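Local coordinates for fusolin (Unidentified entomopoxvirus, PDB 4YN2), which forms the crystalline spindles that enhance viral virulence in insects and probably oxidises chitin as a lytic polysaccharide monooxygenase, at residues Ser5-Arg10 and Val226-Asp231. Residues are numbered along the deposited sequence; the frame is centred on the assembly and turned at random.
Sequences SFPIAR and VDINFD
R10 grips the carboxylate of D227 side-on, NE giving its hydrogen to OD2 (2.9 Å) and NH2 to OD1 (2.8 Å). Both bonds are nearly straight, both oxygens take them on their syn lone pairs, and the two flat groups are almost coplanar, 6° apart, so the paired bonds hold the guanidinium against rotation. The arginine chain leaves the backbone extended, CG anti to the backbone N (chi1 -176°), then bends at chi3 to bring NE over to the aspartate; its NH1 goes on to the carbonyl of V109, and W115 adds a cation-pi contact. V226 meets the other end of the loop: its CG1 packs on CB of P7 at 3.5 Å, the two side chains crossing at about a right angle, while CG2 of I228 lies more loosely beside the P7 ring. A cis peptide bond before P7 turns the chain here, just past the classic bulge that S5 and F6 make opposite E135. These contacts join the two sheets of the beta-sandwich expected of a lytic polysaccharide monooxygenase: strand 2-6 edges one, strand 220-231 belongs to the other, and the loop from P7 to A9 leads across to helix 10-15, with A9 as its N-cap residue. Between loop and strand sit two waters. One accepts a hydrogen bond from the backbone N of D227 and lies within hydrogen-bonding distance of O of I8, 2.8 Å from each; the other lies within hydrogen-bonding distance of that same I8 carbonyl and of O of D227, at 2.7 Å from the latter.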
loop_
_atom_site.group_PDB
_atom_site.type_symbol
_atom_site.label_atom_id
_atom_site.label_comp_id
_atom_site.label_asym_id
_atom_site.label_seq_id
_atom_site.Cartn_x
_atom_site.Cartn_y
_atom_site.Cartn_z
ATOM N N SER A 5 11.056 0.282 -0.026
ATOM C CA SER A 5 11.402 -1.122 -0.250
ATOM C C SER A 5 10.866 -1.971 0.866
ATOM O O SER A 5 10.518 -3.124 0.607
ATOM C CB SER A 5 12.912 -1.308 -0.399
ATOM O OG SER A 5 13.634 -0.526 0.535
ATOM N N PHE A 6 10.774 -1.440 2.104
ATOM C CA PHE A 6 10.149 -2.211 3.176
ATOM C C PHE A 6 9.317 -1.315 4.090
ATOM O O PHE A 6 9.876 -0.477 4.783
ATOM C CB PHE A 6 11.129 -3.039 4.031
ATOM C CG PHE A 6 10.302 -3.921 4.937
ATOM C CD1 PHE A 6 9.685 -5.060 4.440
ATOM C CD2 PHE A 6 9.938 -3.485 6.201
ATOM C CE1 PHE A 6 8.789 -5.788 5.221
ATOM C CE2 PHE A 6 9.044 -4.214 6.980
ATOM C CZ PHE A 6 8.471 -5.357 6.480
ATOM N N PRO A 7 8.004 -1.550 4.216
ATOM C CA PRO A 7 7.162 -2.425 3.389
ATOM C C PRO A 7 7.219 -1.903 1.945
ATOM O O PRO A 7 7.446 -0.710 1.722
ATOM C CB PRO A 7 5.783 -2.346 4.077
ATOM C CG PRO A 7 6.021 -1.641 5.395
ATOM C CD PRO A 7 7.175 -0.741 5.123
ATOM N N ILE A 8 7.135 -2.798 0.968
ATOM C CA ILE A 8 7.299 -2.422 -0.441
ATOM C C ILE A 8 6.263 -1.391 -0.908
ATOM O O ILE A 8 5.082 -1.492 -0.574
ATOM C CB ILE A 8 7.284 -3.682 -1.348
ATOM C CG1 ILE A 8 7.871 -3.383 -2.739
ATOM C CG2 ILE A 8 5.888 -4.304 -1.448
ATOM C CD1 ILE A 8 8.144 -4.658 -3.549
ATOM N N ALA A 9 6.721 -0.407 -1.707
ATOM C CA ALA A 9 5.821 0.577 -2.304
ATOM C C ALA A 9 4.895 -0.117 -3.271
ATOM O O ALA A 9 5.320 -1.037 -3.977
ATOM C CB ALA A 9 6.608 1.653 -3.036
ATOM N N ARG A 10 3.655 0.360 -3.357
ATOM C CA ARG A 10 2.647 -0.192 -4.258
ATOM C C ARG A 10 3.190 -0.267 -5.689
ATOM O O ARG A 10 3.126 -1.326 -6.304
ATOM C CB ARG A 10 1.395 0.687 -4.221
ATOM C CG ARG A 10 0.244 0.160 -5.054
ATOM C CD ARG A 10 -0.925 1.100 -5.000
ATOM N NE ARG A 10 -1.648 1.039 -3.735
ATOM C CZ ARG A 10 -2.748 1.739 -3.464
ATOM N NH1 ARG A 10 -3.258 2.570 -4.369
ATOM N NH2 ARG A 10 -3.344 1.620 -2.284
ATOM N N VAL A 226 2.044 2.739 0.424
ATOM C CA VAL A 226 2.523 1.460 0.924
ATOM C C VAL A 226 1.334 0.746 1.528
ATOM O O VAL A 226 0.781 1.216 2.533
ATOM C CB VAL A 226 3.666 1.657 1.944
ATOM C CG1 VAL A 226 4.155 0.324 2.505
ATOM C CG2 VAL A 226 4.830 2.437 1.342
ATOM N N ASP A 227 0.938 -0.383 0.936
ATOM C CA ASP A 227 -0.204 -1.146 1.423
ATOM C C ASP A 227 0.210 -2.057 2.577
ATOM O O ASP A 227 1.170 -2.816 2.449
ATOM C CB ASP A 227 -0.809 -1.960 0.280
ATOM C CG ASP A 227 -1.369 -1.071 -0.808
ATOM O OD1 ASP A 227 -2.314 -0.306 -0.520
ATOM O OD2 ASP A 227 -0.812 -1.075 -1.926
ATOM N N ILE A 228 -0.488 -1.947 3.720
ATOM C CA ILE A 228 -0.187 -2.752 4.904
ATOM C C ILE A 228 -1.452 -3.320 5.537
ATOM O O ILE A 228 -2.546 -2.768 5.392
ATOM C CB ILE A 228 0.632 -1.952 5.956
ATOM C CG1 ILE A 228 -0.159 -0.744 6.530
ATOM C CG2 ILE A 228 1.966 -1.513 5.371
ATOM C CD1 ILE A 228 0.406 -0.179 7.818
ATOM N N ASN A 229 -1.288 -4.442 6.229
ATOM C CA ASN A 229 -2.347 -5.062 7.010
ATOM C C ASN A 229 -1.708 -5.675 8.247
ATOM O O ASN A 229 -0.486 -5.804 8.310
ATOM C CB ASN A 229 -3.157 -6.091 6.209
ATOM C CG ASN A 229 -4.577 -6.279 6.702
ATOM O OD1 ASN A 229 -4.964 -5.813 7.782
ATOM N ND2 ASN A 229 -5.377 -7.002 5.940
ATOM N N PHE A 230 -2.524 -5.991 9.239
ATOM C CA PHE A 230 -2.073 -6.513 10.516
ATOM C C PHE A 230 -2.639 -7.903 10.767
ATOM O O PHE A 230 -3.834 -8.123 10.576
ATOM C CB PHE A 230 -2.509 -5.553 11.611
ATOM C CG PHE A 230 -1.973 -4.158 11.397
ATOM C CD1 PHE A 230 -0.744 -3.784 11.920
ATOM C CD2 PHE A 230 -2.624 -3.272 10.553
ATOM C CE1 PHE A 230 -0.233 -2.506 11.691
ATOM C CE2 PHE A 230 -2.095 -2.003 10.305
ATOM C CZ PHE A 230 -0.913 -1.630 10.885
ATOM N N ASP A 231 -1.774 -8.838 11.167
ATOM C CA ASP A 231 -2.155 -10.212 11.476
ATOM C C ASP A 231 -2.307 -10.342 12.987
ATOM O O ASP A 231 -1.311 -10.319 13.711
ATOM C CB ASP A 231 -1.096 -11.206 10.950
ATOM C CG ASP A 231 -1.633 -12.565 10.539
ATOM O OD1 ASP A 231 -2.741 -12.924 10.984
ATOM O OD2 ASP A 231 -0.908 -13.303 9.838
HETATM O O HOH W 1 3.630 -3.215 1.302
HETATM O O HOH W 2 2.378 -1.568 -1.204
#